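Local atomic coordinates of NADH-rubredoxin oxidoreductase (Clostridium acetobutylicum, PDB entry 3KLJ), a protein that catalyses the NADH-dependent reduction of rubredoxin, feeding electrons through a bound FAD to rubredoxin, which supplies the oxygen-scavenging proteins of an obligate anaerobe. Residues S9-I14 with C32-M37; G228-L233 with S243-L248; T239-K244 with T255-I260; D251-S256 with A296-I301. One frame throughout, in Å; residues are numbered along the deposited sequence. Where two conformers were deposited one is given.

Contact 1 (S9-I14 with C32-M37); sequences STKILI and CDDITM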
loop_
_atom_site.group_PDB
_atom_site.type_symbol
_atom_site.label_atom_id
_atom_site.label_comp_id
_atom_site.label_asym_id
_atom_site.label_seq_id
_atom_site.Cartn_x
_atom_site.Cartn_y
_atom_site.Cartn_z
ATOM N N SER A 9 -18.272 -16.179 -21.323
ATOM C CA SER A 9 -18.575 -16.710 -19.998
ATOM C C SER A 9 -17.457 -17.633 -19.516
ATOM O O SER A 9 -16.928 -18.428 -20.296
ATOM C CB SER A 9 -19.909 -17.460 -20.006
ATOM O OG SER A 9 -19.757 -18.771 -20.510
ATOM N N THR A 10 -17.100 -17.514 -18.238
ATOM C CA THR A 10 -16.034 -18.321 -17.630
ATOM C C THR A 10 -16.466 -18.871 -16.279
ATOM O O THR A 10 -17.505 -18.473 -15.754
ATOM C CB THR A 10 -14.723 -17.508 -17.430
ATOM O OG1 THR A 10 -15.009 -16.266 -16.771
ATOM C CG2 THR A 10 -14.070 -17.229 -18.757
ATOM N N LYS A 11 -15.675 -19.795 -15.728
ATOM C CA LYS A 11 -15.909 -20.323 -14.385
ATOM C C LYS A 11 -15.496 -19.266 -13.353
ATOM O O LYS A 11 -16.328 -18.762 -12.588
ATOM C CB LYS A 11 -15.126 -21.627 -14.159
ATOM C CG LYS A 11 -15.839 -22.930 -14.551
ATOM C CD LYS A 11 -15.977 -23.100 -16.052
ATOM C CE LYS A 11 -15.870 -24.566 -16.462
ATOM N NZ LYS A 11 -16.780 -25.444 -15.675
ATOM N N ILE A 12 -14.203 -18.934 -13.354
ATOM C CA ILE A 12 -13.647 -17.944 -12.429
ATOM C C ILE A 12 -13.316 -16.647 -13.150
ATOM O O ILE A 12 -12.458 -16.615 -14.050
ATOM C CB ILE A 12 -12.388 -18.472 -11.702
ATOM C CG1 ILE A 12 -12.677 -19.841 -11.066
ATOM C CG2 ILE A 12 -11.877 -17.443 -10.685
ATOM C CD1 ILE A 12 -11.658 -20.262 -10.067
ATOM N N LEU A 13 -14.022 -15.592 -12.754
ATOM C CA LEU A 13 -13.767 -14.247 -13.236
ATOM C C LEU A 13 -12.988 -13.486 -12.178
ATOM O O LEU A 13 -13.423 -13.386 -11.031
ATOM C CB LEU A 13 -15.069 -13.502 -13.497
ATOM C CG LEU A 13 -15.176 -12.657 -14.767
ATOM C CD1 LEU A 13 -16.046 -11.416 -14.555
ATOM C CD2 LEU A 13 -13.821 -12.298 -15.371
ATOM N N ILE A 14 -11.837 -12.956 -12.581
ATOM C CA ILE A 14 -11.000 -12.157 -11.698
ATOM C C ILE A 14 -11.011 -10.702 -12.160
ATOM O O ILE A 14 -10.538 -10.374 -13.260
ATOM C CB ILE A 14 -9.566 -12.729 -11.621
ATOM C CG1 ILE A 14 -9.593 -14.115 -10.969
ATOM C CG2 ILE A 14 -8.637 -11.801 -10.839
ATOM C CD1 ILE A 14 -8.279 -14.844 -11.042
ATOM N N CYS A 32 -9.298 -25.356 -10.885
ATOM C CA CYS A 32 -10.312 -24.949 -11.860
ATOM C C CYS A 32 -9.680 -24.784 -13.229
ATOM O O CYS A 32 -8.491 -24.480 -13.349
ATOM C CB CYS A 32 -11.048 -23.676 -11.439
ATOM S SG CYS A 32 -12.818 -23.930 -11.137
ATOM N N ASP A 33 -10.469 -25.018 -14.273
ATOM C CA ASP A 33 -9.908 -25.089 -15.634
ATOM C C ASP A 33 -10.354 -23.981 -16.604
ATOM O O ASP A 33 -10.107 -24.077 -17.812
ATOM C CB ASP A 33 -10.149 -26.484 -16.245
ATOM C CG ASP A 33 -11.621 -26.761 -16.542
ATOM O OD1 ASP A 33 -12.501 -26.081 -15.966
ATOM O OD2 ASP A 33 -11.899 -27.669 -17.360
ATOM N N ASP A 34 -11.003 -22.946 -16.078
ATOM C CA ASP A 34 -11.528 -21.864 -16.901
ATOM C C ASP A 34 -11.454 -20.537 -16.137
ATOM O O ASP A 34 -12.414 -20.126 -15.473
ATOM C CB ASP A 34 -12.968 -22.185 -17.324
ATOM C CG ASP A 34 -13.539 -21.185 -18.316
ATOM O OD1 ASP A 34 -12.800 -20.311 -18.813
ATOM O OD2 ASP A 34 -14.749 -21.282 -18.604
ATOM N N ILE A 35 -10.299 -19.881 -16.256
ATOM C CA ILE A 35 -9.983 -18.658 -15.514
ATOM C C ILE A 35 -9.772 -17.470 -16.456
ATOM O O ILE A 35 -8.967 -17.538 -17.404
ATOM C CB ILE A 35 -8.698 -18.845 -14.664
ATOM C CG1 ILE A 35 -8.756 -20.142 -13.848
ATOM C CG2 ILE A 35 -8.441 -17.628 -13.768
ATOM C CD1 ILE A 35 -7.370 -20.729 -13.566
ATOM N N THR A 36 -10.479 -16.378 -16.173
ATOM C CA THR A 36 -10.339 -15.127 -16.917
ATOM C C THR A 36 -10.051 -13.957 -15.988
ATOM O O THR A 36 -10.733 -13.778 -14.978
ATOM C CB THR A 36 -11.617 -14.821 -17.716
ATOM O OG1 THR A 36 -11.850 -15.887 -18.630
ATOM C CG2 THR A 36 -11.494 -13.528 -18.503
ATOM N N MET A 37 -9.049 -13.163 -16.350
ATOM C CA MET A 37 -8.684 -11.966 -15.613
ATOM C C MET A 37 -8.977 -10.729 -16.441
ATOM O O MET A 37 -8.575 -10.646 -17.607
ATOM C CB MET A 37 -7.196 -11.978 -15.284
ATOM C CG MET A 37 -6.698 -13.230 -14.593
ATOM S SD MET A 37 -4.947 -13.060 -14.180
ATOM C CE MET A 37 -5.113 -11.993 -12.741
#
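Ile14 lies beside Ile35 and Met37, pointing the same way, on one face of two adjacent parallel strands that belong to the beta-alpha-beta unit of strand 12-15, helix 19-28 and strand 35-38 in the Rossmann-type FAD-binding domain; Ile12 shares that face. The ladder is regular: Ile12 N donates to Asp34 O, Thr36 N to Ile12 O at 2.9 Å, and Ile14 N to Thr36 O at 2.8 Å. Along Ile14, CB rests 3.7 Å from Thr36 O, and CG2 reaches CE of Met37. CG1 stands beside its own backbone N (chi1 -65°), which directs the chain back along the strand to where CD1 meets Ile35 CG2 at 3.9 Å. Apolar chains fill the face that helix 19-28 covers, and Ala25 and Ala28, being small, let the helix lie close. The glycine-rich turn after strand 12-15 is consistent with a GxGxxG motif, whose backbone amides face FAD. At the outer end chemistry becomes polar. Asp34 is salt-bridged through OD1 to Lys78 of the next strand, while its OD2 accepts a weak bond from Lys11 N. Cys32, disulfide-bonded to Cys292, touches Ile12 CD1 with its CB at 3.7 Å.

Contact 2 (G228-L233 with S243-L248); sequences GVKPNL and SKRGIL
Arg245 stretches its side chain across the ring of Pro231, crossing it at about a right angle, with Arg245 CG 3.8 Å from Pro231 CD. CG lies opposite the backbone N (chi1 167°) and begins an extended chain that carries the guanidinium past the proline to Val229. Pro231 CD sits 3.8 Å above one guanidinium face, offset toward its rim. From there NH2 donates to Val229 O at 2.7 Å, a short but bent bond (132° at the hydrogen) that meets the carbonyl 23° from its plane; the oxygen is itself tilted out of the guanidinium plane. A water lying in that plane accepts from NH1 and gives Val229 O a weak second bond, while NE is held by Asn273, so several partners fix the group's rotation. Arginine suits the place because its aliphatic part can cover a proline while its planar end bonds beyond it.

The backbone of the second segment also packs closely. Pro231 CG lies 3.3 Å from Arg245 O, and Gly246, with no side chain, lets the same ring carbon approach to 3.6 Å from its CA. Farther on, Leu233 sends CD2 over the Gly246-Ile247 peptide and reaches Ile247 CG1 at 4.0 Å. Glu268 on strand 267-269 receives the amide of Gly246.

Strand 229-231 pairs antiparallel with strand 114-116, and neighbouring Asn232 touches FAD. The arrangement belongs to the connection by which the chain leaves the NADH-binding domain and re-enters the FAD-binding domain, as in the glutathione reductase fold.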
loop_
_atom_site.group_PDB
_atom_site.type_symbol
_atom_site.label_atom_id
_atom_site.label_comp_id
_atom_site.label_asym_id
_atom_site.label_seq_id
_atom_site.Cartn_x
_atom_site.Cartn_y
_atom_site.Cartn_z
ATOM N N GLY A 228 -1.816 9.243 0.146
ATOM C CA GLY A 228 -2.535 8.051 0.500
ATOM C C GLY A 228 -3.433 7.571 -0.617
ATOM O O GLY A 228 -3.499 8.161 -1.705
ATOM N N VAL A 229 -4.170 6.520 -0.299
ATOM C CA VAL A 229 -4.775 5.653 -1.281
ATOM C C VAL A 229 -6.040 5.079 -0.637
ATOM O O VAL A 229 -6.101 4.973 0.587
ATOM C CB VAL A 229 -3.690 4.581 -1.649
ATOM C CG1 VAL A 229 -4.147 3.159 -1.473
ATOM C CG2 VAL A 229 -3.026 4.872 -2.999
ATOM N N LYS A 230 -7.060 4.763 -1.445
ATOM C CA LYS A 230 -8.293 4.106 -0.963
ATOM C C LYS A 230 -8.702 2.944 -1.877
ATOM O O LYS A 230 -8.433 2.983 -3.082
ATOM C CB LYS A 230 -9.469 5.101 -0.923
ATOM C CG LYS A 230 -9.412 6.157 0.169
ATOM C CD LYS A 230 -10.716 6.980 0.171
ATOM C CE LYS A 230 -10.726 8.034 1.256
ATOM N NZ LYS A 230 -9.837 9.184 0.938
ATOM N N PRO A 231 -9.376 1.922 -1.323
ATOM C CA PRO A 231 -9.931 0.863 -2.161
ATOM C C PRO A 231 -10.668 1.394 -3.394
ATOM O O PRO A 231 -11.455 2.325 -3.305
ATOM C CB PRO A 231 -10.913 0.172 -1.211
ATOM C CG PRO A 231 -10.181 0.231 0.106
ATOM C CD PRO A 231 -9.596 1.637 0.113
ATOM N N ASN A 232 -10.375 0.797 -4.540
ATOM C CA ASN A 232 -10.982 1.184 -5.802
ATOM C C ASN A 232 -12.197 0.282 -6.039
ATOM O O ASN A 232 -12.048 -0.851 -6.494
ATOM C CB ASN A 232 -9.931 1.039 -6.907
ATOM C CG ASN A 232 -10.326 1.713 -8.213
ATOM O OD1 ASN A 232 -11.460 2.148 -8.402
ATOM N ND2 ASN A 232 -9.373 1.787 -9.132
ATOM N N LEU A 233 -13.391 0.791 -5.724
ATOM C CA LEU A 233 -14.595 -0.048 -5.695
ATOM C C LEU A 233 -15.899 0.612 -6.183
ATOM O O LEU A 233 -16.987 0.120 -5.867
ATOM C CB LEU A 233 -14.792 -0.632 -4.279
ATOM C CG LEU A 233 -14.698 0.335 -3.079
ATOM C CD1 LEU A 233 -15.792 1.425 -3.135
ATOM C CD2 LEU A 233 -14.756 -0.407 -1.740
ATOM N N SER A 243 -19.571 -2.787 2.148
ATOM C CA SER A 243 -18.295 -2.093 2.181
ATOM C C SER A 243 -18.285 -1.038 3.270
ATOM O O SER A 243 -19.331 -0.504 3.649
ATOM C CB SER A 243 -17.978 -1.450 0.815
ATOM O OG SER A 243 -18.910 -0.426 0.497
ATOM N N LYS A 244 -17.097 -0.740 3.775
ATOM C CA LYS A 244 -16.903 0.445 4.603
ATOM C C LYS A 244 -15.817 1.289 3.944
ATOM O O LYS A 244 -16.122 2.097 3.071
ATOM C CB LYS A 244 -16.561 0.071 6.054
ATOM C CG LYS A 244 -17.619 -0.788 6.754
ATOM C CD LYS A 244 -18.875 -0.003 7.110
ATOM C CE LYS A 244 -19.974 -0.932 7.613
ATOM N NZ LYS A 244 -21.223 -0.195 8.017
ATOM N N ARG A 245 -14.563 1.111 4.360
ATOM C CA ARG A 245 -13.434 1.633 3.606
ATOM C C ARG A 245 -13.214 0.717 2.396
ATOM O O ARG A 245 -13.127 1.186 1.265
ATOM C CB ARG A 245 -12.162 1.698 4.467
ATOM C CG ARG A 245 -10.868 1.928 3.653
ATOM C CD ARG A 245 -9.674 2.253 4.560
ATOM N NE ARG A 245 -8.440 2.344 3.784
ATOM C CZ ARG A 245 -7.900 3.482 3.349
ATOM N NH1 ARG A 245 -8.478 4.656 3.610
ATOM N NH2 ARG A 245 -6.779 3.444 2.647
ATOM N N GLY A 246 -13.127 -0.588 2.656
ATOM C CA GLY A 246 -12.953 -1.570 1.603
ATOM C C GLY A 246 -14.153 -2.485 1.508
ATOM O O GLY A 246 -15.123 -2.308 2.256
ATOM N N ILE A 247 -14.094 -3.454 0.591
ATOM C CA ILE A 247 -15.136 -4.477 0.477
ATOM C C ILE A 247 -14.978 -5.431 1.664
ATOM O O ILE A 247 -13.896 -5.967 1.895
ATOM C CB ILE A 247 -15.068 -5.261 -0.878
ATOM C CG1 ILE A 247 -15.314 -4.320 -2.065
ATOM C CG2 ILE A 247 -16.077 -6.425 -0.900
ATOM C CD1 ILE A 247 -15.026 -4.935 -3.427
ATOM N N LEU A 248 -16.064 -5.631 2.407
ATOM C CA LEU A 248 -16.031 -6.445 3.619
ATOM C C LEU A 248 -15.926 -7.927 3.262
ATOM O O LEU A 248 -16.714 -8.422 2.444
ATOM C CB LEU A 248 -17.276 -6.163 4.476
ATOM C CG LEU A 248 -17.279 -5.046 5.549
ATOM C CD1 LEU A 248 -16.284 -3.870 5.326
ATOM C CD2 LEU A 248 -18.681 -4.519 5.825
HETATM O O HOH W 1 -7.044 7.451 2.711
#

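Contact 3 (T239-K244 with T255-I260); sequences TEIASK and TSIKDI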
loop_
_atom_site.group_PDB
_atom_site.type_symbol
_atom_site.label_atom_id
_atom_site.label_comp_id
_atom_site.label_asym_id
_atom_site.label_seq_id
_atom_site.Cartn_x
_atom_site.Cartn_y
_atom_site.Cartn_z
ATOM N N THR A 239 -24.892 -2.537 -6.175
ATOM C CA THR A 239 -25.103 -3.860 -5.598
ATOM C C THR A 239 -25.257 -3.796 -4.083
ATOM O O THR A 239 -25.089 -2.738 -3.477
ATOM C CB THR A 239 -23.936 -4.798 -5.939
ATOM O OG1 THR A 239 -22.837 -4.520 -5.063
ATOM C CG2 THR A 239 -23.497 -4.610 -7.390
ATOM N N GLU A 240 -25.552 -4.943 -3.482
ATOM C CA GLU A 240 -25.611 -5.044 -2.035
ATOM C C GLU A 240 -24.312 -5.571 -1.425
ATOM O O GLU A 240 -24.308 -6.039 -0.291
ATOM C CB GLU A 240 -26.815 -5.889 -1.600
ATOM C CG GLU A 240 -28.161 -5.255 -1.923
ATOM C CD GLU A 240 -28.307 -3.862 -1.338
ATOM O OE1 GLU A 240 -28.509 -2.902 -2.115
ATOM O OE2 GLU A 240 -28.204 -3.722 -0.102
ATOM N N ILE A 241 -23.210 -5.490 -2.173
ATOM C CA ILE A 241 -21.908 -5.911 -1.654
ATOM C C ILE A 241 -21.502 -4.951 -0.528
ATOM O O ILE A 241 -21.397 -3.738 -0.735
ATOM C CB ILE A 241 -20.818 -5.935 -2.757
ATOM C CG1 ILE A 241 -21.118 -7.037 -3.789
ATOM C CG2 ILE A 241 -19.418 -6.121 -2.138
ATOM C CD1 ILE A 241 -20.442 -6.831 -5.131
ATOM N N ALA A 242 -21.295 -5.501 0.664
ATOM C CA ALA A 242 -21.042 -4.670 1.838
ATOM C C ALA A 242 -19.661 -4.057 1.764
ATOM O O ALA A 242 -18.703 -4.710 1.343
ATOM C CB ALA A 242 -21.204 -5.474 3.118
ATOM N N SER A 243 -19.571 -2.787 2.148
ATOM C CA SER A 243 -18.295 -2.093 2.181
ATOM C C SER A 243 -18.285 -1.038 3.270
ATOM O O SER A 243 -19.331 -0.504 3.649
ATOM C CB SER A 243 -17.978 -1.450 0.815
ATOM O OG SER A 243 -18.910 -0.426 0.497
ATOM N N LYS A 244 -17.097 -0.740 3.775
ATOM C CA LYS A 244 -16.903 0.445 4.603
ATOM C C LYS A 244 -15.817 1.289 3.944
ATOM O O LYS A 244 -16.122 2.097 3.071
ATOM C CB LYS A 244 -16.561 0.071 6.054
ATOM C CG LYS A 244 -17.619 -0.788 6.754
ATOM C CD LYS A 244 -18.875 -0.003 7.110
ATOM C CE LYS A 244 -19.974 -0.932 7.613
ATOM N NZ LYS A 244 -21.223 -0.195 8.017
ATOM N N THR A 255 -17.411 -12.129 0.188
ATOM C CA THR A 255 -18.106 -10.868 0.440
ATOM C C THR A 255 -19.503 -11.162 1.021
ATOM O O THR A 255 -19.835 -12.316 1.307
ATOM C CB THR A 255 -18.282 -10.041 -0.867
ATOM O OG1 THR A 255 -19.293 -10.655 -1.685
ATOM C CG2 THR A 255 -16.961 -9.948 -1.655
ATOM N N SER A 256 -20.294 -10.100 1.181
ATOM C CA SER A 256 -21.702 -10.160 1.599
ATOM C C SER A 256 -22.571 -10.993 0.679
ATOM O O SER A 256 -23.649 -11.432 1.057
ATOM C CB SER A 256 -22.285 -8.752 1.575
ATOM O OG SER A 256 -22.353 -8.231 2.868
ATOM N N ILE A 257 -22.121 -11.147 -0.564
ATOM C CA ILE A 257 -22.947 -11.760 -1.613
ATOM C C ILE A 257 -22.371 -13.093 -2.044
ATOM O O ILE A 257 -21.178 -13.198 -2.330
ATOM C CB ILE A 257 -23.062 -10.821 -2.854
ATOM C CG1 ILE A 257 -23.694 -9.475 -2.468
ATOM C CG2 ILE A 257 -23.808 -11.496 -4.013
ATOM C CD1 ILE A 257 -25.121 -9.554 -1.882
ATOM N N LYS A 258 -23.229 -14.100 -2.110
ATOM C CA LYS A 258 -22.822 -15.447 -2.497
ATOM C C LYS A 258 -22.033 -15.441 -3.806
ATOM O O LYS A 258 -22.383 -14.722 -4.752
ATOM C CB LYS A 258 -24.043 -16.369 -2.613
ATOM C CG LYS A 258 -23.708 -17.870 -2.555
ATOM C CD LYS A 258 -23.158 -18.259 -1.170
ATOM C CE LYS A 258 -22.421 -19.600 -1.183
ATOM N NZ LYS A 258 -21.336 -19.602 -0.142
ATOM N N ASP A 259 -20.948 -16.217 -3.828
ATOM C CA ASP A 259 -20.171 -16.492 -5.044
ATOM C C ASP A 259 -19.361 -15.297 -5.535
ATOM O O ASP A 259 -18.705 -15.362 -6.596
ATOM C CB ASP A 259 -21.063 -17.055 -6.154
ATOM C CG ASP A 259 -21.528 -18.471 -5.870
ATOM O OD1 ASP A 259 -22.588 -18.849 -6.397
ATOM O OD2 ASP A 259 -20.834 -19.213 -5.139
ATOM N N ILE A 260 -19.379 -14.227 -4.742
ATOM C CA ILE A 260 -18.476 -13.097 -4.948
ATOM C C ILE A 260 -17.445 -12.976 -3.820
ATOM O O ILE A 260 -17.802 -12.913 -2.634
ATOM C CB ILE A 260 -19.234 -11.766 -5.082
ATOM C CG1 ILE A 260 -20.268 -11.841 -6.215
ATOM C CG2 ILE A 260 -18.216 -10.606 -5.281
ATOM C CD1 ILE A 260 -20.994 -10.528 -6.478
HETATM O O HOH W 2 -18.955 -7.598 1.291
#
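Thr255, facing Ile241 CG2 through its CB at 4.3 Å, begins a tightly self-bonded loop. Its OG1 accepts from Ile257 N, forming an ST turn, and donates to Ile260 O at 2.9 Å, approaching from above the carbonyl plane. Thr255 N binds the same oxygen, so Ile260 O is gripped twice by one residue. Threonine fits here because its hydroxyl can accept and donate at once while its carbon branch remains available for packing.

Ser256 comes next, close to Ala242. No direct hydrogen bond joins the segments; instead a water accepts from Ser256 N at 2.8 Å and donates to Ala242 O at 2.9 Å, bridging the two backbones. A small residue on each side leaves these backbones near enough for one water to span them.

Ile257 then turns its side chain onto the other segment. CG1 packs against Ile241 CG1 at 3.8 Å, the two chains crossing at about a right angle, and the bend at chi2 (-60°) carries CD1 round to the CB of Glu240, 4.0 Å away. Lys258 and Asp259 form the middle of a type II beta turn, closed by Ile260 N bonding to Ile257 O. That turn brings Ile260 back, and its CD1 meets Ile241 CD1 at 4.0 Å. Beta-branched isoleucine suits position 241 by presenting several carbons: Thr255 meets CG2, Ile257 CG1 and Ile260 CD1.

Beyond the two segments, Ile241 packs on Ile88 of strand 85-89, Ile110 of strand 107-110 and Ile247 of strand 247-249, while Ile260 opens strand 260-262, the edge of the parallel FAD-domain sheet, alongside Ile110 of its neighbour.

Contact 4 (D251-S256 with A296-I301); sequences DHMETS and ASYSEI
Asp251 and Tyr298 have the most surface buried here, and their backbones are joined directly: Tyr298 N donates to Asp251 O at 2.7 Å, nearly straight at 171°. The same oxygen also receives a CA-H contact from Ser297. On the side chain of Asp251, CG stands between its own backbone N and carbonyl carbon (chi1 51°), which brings OD2 to Ser297 OG; the hydroxyl donates to it, though the modelled 2.5 Å is doubtfully short. OD2 also lies 3.5 Å above the centre of the His252 ring. Aspartate suits this bend because its short acidic side chain can accept from Ser297 OG beside the backbone bond.

His252 adds a third link, its ND1 donating to Ala296 O at 3.1 Å from above the carbonyl plane; Asn290 of helix 277-291 binds that oxygen as well. Met253 CE reaches CD1 of Tyr298 at 3.8 Å. The flexible thioether, bent at chi2 and chi3, fills in beside the aromatic group, which also meets Phe269 edge-to-face and rests on Ile279 and Gln283. The loop after strand 247-249 is thus joined to the chain running from helix 277-291 toward strand 306-309, holding the linker into the C-terminal domain against the FAD-binding domain.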
loop_
_atom_site.group_PDB
_atom_site.type_symbol
_atom_site.label_atom_id
_atom_site.label_comp_id
_atom_site.label_asym_id
_atom_site.label_seq_id
_atom_site.Cartn_x
_atom_site.Cartn_y
_atom_site.Cartn_z
ATOM N N ASP A 251 -13.007 -14.706 6.582
ATOM C CA ASP A 251 -11.687 -15.348 6.524
ATOM C C ASP A 251 -11.517 -16.199 5.255
ATOM O O ASP A 251 -10.385 -16.501 4.848
ATOM C CB ASP A 251 -11.466 -16.207 7.772
ATOM C CG ASP A 251 -12.625 -17.149 8.030
ATOM O OD1 ASP A 251 -13.735 -16.659 8.300
ATOM O OD2 ASP A 251 -12.430 -18.373 7.950
ATOM N N HIS A 252 -12.639 -16.563 4.629
ATOM C CA HIS A 252 -12.621 -17.249 3.327
ATOM C C HIS A 252 -12.497 -16.297 2.135
ATOM O O HIS A 252 -12.557 -16.723 0.986
ATOM C CB HIS A 252 -13.889 -18.094 3.174
ATOM C CG HIS A 252 -14.085 -19.071 4.284
ATOM N ND1 HIS A 252 -13.201 -20.101 4.531
ATOM C CD2 HIS A 252 -15.061 -19.177 5.215
ATOM C CE1 HIS A 252 -13.627 -20.800 5.569
ATOM N NE2 HIS A 252 -14.751 -20.258 6.001
ATOM N N MET A 253 -12.346 -15.004 2.423
ATOM C CA MET A 253 -12.375 -13.925 1.424
ATOM C C MET A 253 -13.729 -13.757 0.703
ATOM O O MET A 253 -13.800 -13.163 -0.367
ATOM C CB MET A 253 -11.200 -14.032 0.432
ATOM C CG MET A 253 -9.833 -13.745 1.048
ATOM S SD MET A 253 -9.758 -12.094 1.773
ATOM C CE MET A 253 -9.570 -12.435 3.539
ATOM N N GLU A 254 -14.796 -14.272 1.311
ATOM C CA GLU A 254 -16.159 -14.136 0.776
ATOM C C GLU A 254 -16.773 -12.792 1.154
ATOM O O GLU A 254 -16.675 -12.371 2.306
ATOM C CB GLU A 254 -17.045 -15.242 1.332
ATOM C CG GLU A 254 -16.591 -16.641 0.957
ATOM C CD GLU A 254 -17.379 -17.724 1.653
ATOM O OE1 GLU A 254 -17.633 -17.613 2.877
ATOM O OE2 GLU A 254 -17.738 -18.702 0.967
ATOM N N THR A 255 -17.411 -12.129 0.188
ATOM C CA THR A 255 -18.106 -10.868 0.440
ATOM C C THR A 255 -19.503 -11.162 1.021
ATOM O O THR A 255 -19.835 -12.316 1.307
ATOM C CB THR A 255 -18.282 -10.041 -0.867
ATOM O OG1 THR A 255 -19.293 -10.655 -1.685
ATOM C CG2 THR A 255 -16.961 -9.948 -1.655
ATOM N N SER A 256 -20.294 -10.100 1.181
ATOM C CA SER A 256 -21.702 -10.160 1.599
ATOM C C SER A 256 -22.571 -10.993 0.679
ATOM O O SER A 256 -23.649 -11.432 1.057
ATOM C CB SER A 256 -22.285 -8.752 1.575
ATOM O OG SER A 256 -22.353 -8.231 2.868
ATOM N N ALA A 296 -10.175 -22.779 2.563
ATOM C CA ALA A 296 -9.030 -22.190 3.253
ATOM C C ALA A 296 -9.412 -20.907 3.981
ATOM O O ALA A 296 -10.283 -20.159 3.533
ATOM C CB ALA A 296 -7.899 -21.907 2.262
ATOM N N SER A 297 -8.757 -20.666 5.110
ATOM C CA SER A 297 -8.963 -19.453 5.887
ATOM C C SER A 297 -7.716 -18.579 5.934
ATOM O O SER A 297 -6.625 -19.043 6.267
ATOM C CB SER A 297 -9.365 -19.792 7.315
ATOM O OG SER A 297 -10.736 -20.099 7.386
ATOM N N TYR A 298 -7.912 -17.304 5.632
ATOM C CA TYR A 298 -6.899 -16.293 5.828
ATOM C C TYR A 298 -6.843 -15.918 7.298
ATOM O O TYR A 298 -7.879 -15.684 7.929
ATOM C CB TYR A 298 -7.233 -15.053 4.994
ATOM C CG TYR A 298 -6.310 -13.877 5.241
ATOM C CD1 TYR A 298 -6.736 -12.776 5.988
ATOM C CD2 TYR A 298 -5.010 -13.875 4.744
ATOM C CE1 TYR A 298 -5.893 -11.698 6.220
ATOM C CE2 TYR A 298 -4.155 -12.802 4.977
ATOM C CZ TYR A 298 -4.610 -11.720 5.710
ATOM O OH TYR A 298 -3.776 -10.660 5.939
ATOM N N SER A 299 -5.638 -15.852 7.850
ATOM C CA SER A 299 -5.482 -15.232 9.161
ATOM C C SER A 299 -4.572 -14.019 9.040
ATOM O O SER A 299 -3.635 -14.014 8.247
ATOM C CB SER A 299 -4.982 -16.220 10.217
ATOM O OG SER A 299 -3.625 -16.546 9.991
ATOM N N GLU A 300 -4.876 -12.988 9.822
ATOM C CA GLU A 300 -4.120 -11.747 9.819
ATOM C C GLU A 300 -2.637 -12.030 10.060
ATOM O O GLU A 300 -2.281 -12.690 11.027
ATOM C CB GLU A 300 -4.671 -10.818 10.896
ATOM C CG GLU A 300 -4.141 -9.405 10.821
ATOM C CD GLU A 300 -4.596 -8.552 11.987
ATOM O OE1 GLU A 300 -5.506 -8.978 12.735
ATOM O OE2 GLU A 300 -4.036 -7.448 12.152
ATOM N N ILE A 301 -1.784 -11.534 9.170
ATOM C CA ILE A 301 -0.363 -11.864 9.203
ATOM C C ILE A 301 0.468 -10.801 9.919
ATOM O O ILE A 301 1.463 -11.110 10.584
ATOM C CB ILE A 301 0.231 -11.950 7.753
ATOM C CG1 ILE A 301 -0.683 -12.720 6.792
ATOM C CG2 ILE A 301 1.672 -12.521 7.770
ATOM C CD1 ILE A 301 -0.445 -12.366 5.321
#

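Contact 1 is the sheet-forming pair, with a regular backbone ladder, the largest share of buried residues (7 of 12) and an exposed polar end; the other three join loops and short strands. Contacts 2 and 3 share Ser243 and Lys244 and touch directly: Ile247 CG2 lies 3.6 Å from Ile241 CG2, and Leu248 N probably bonds to Ala242 O. Ile247 also packs on Thr255, which with Ser256 is common to contacts 3 and 4, so the loop 251-260 serves both. Their chemistry differs accordingly: an arginine over proline in contact 2, isoleucine packing with a water bridge in contact 3, and direct polar bonds in contact 4. Contact 1 stands apart, about 19 Å from contact 3 between centres.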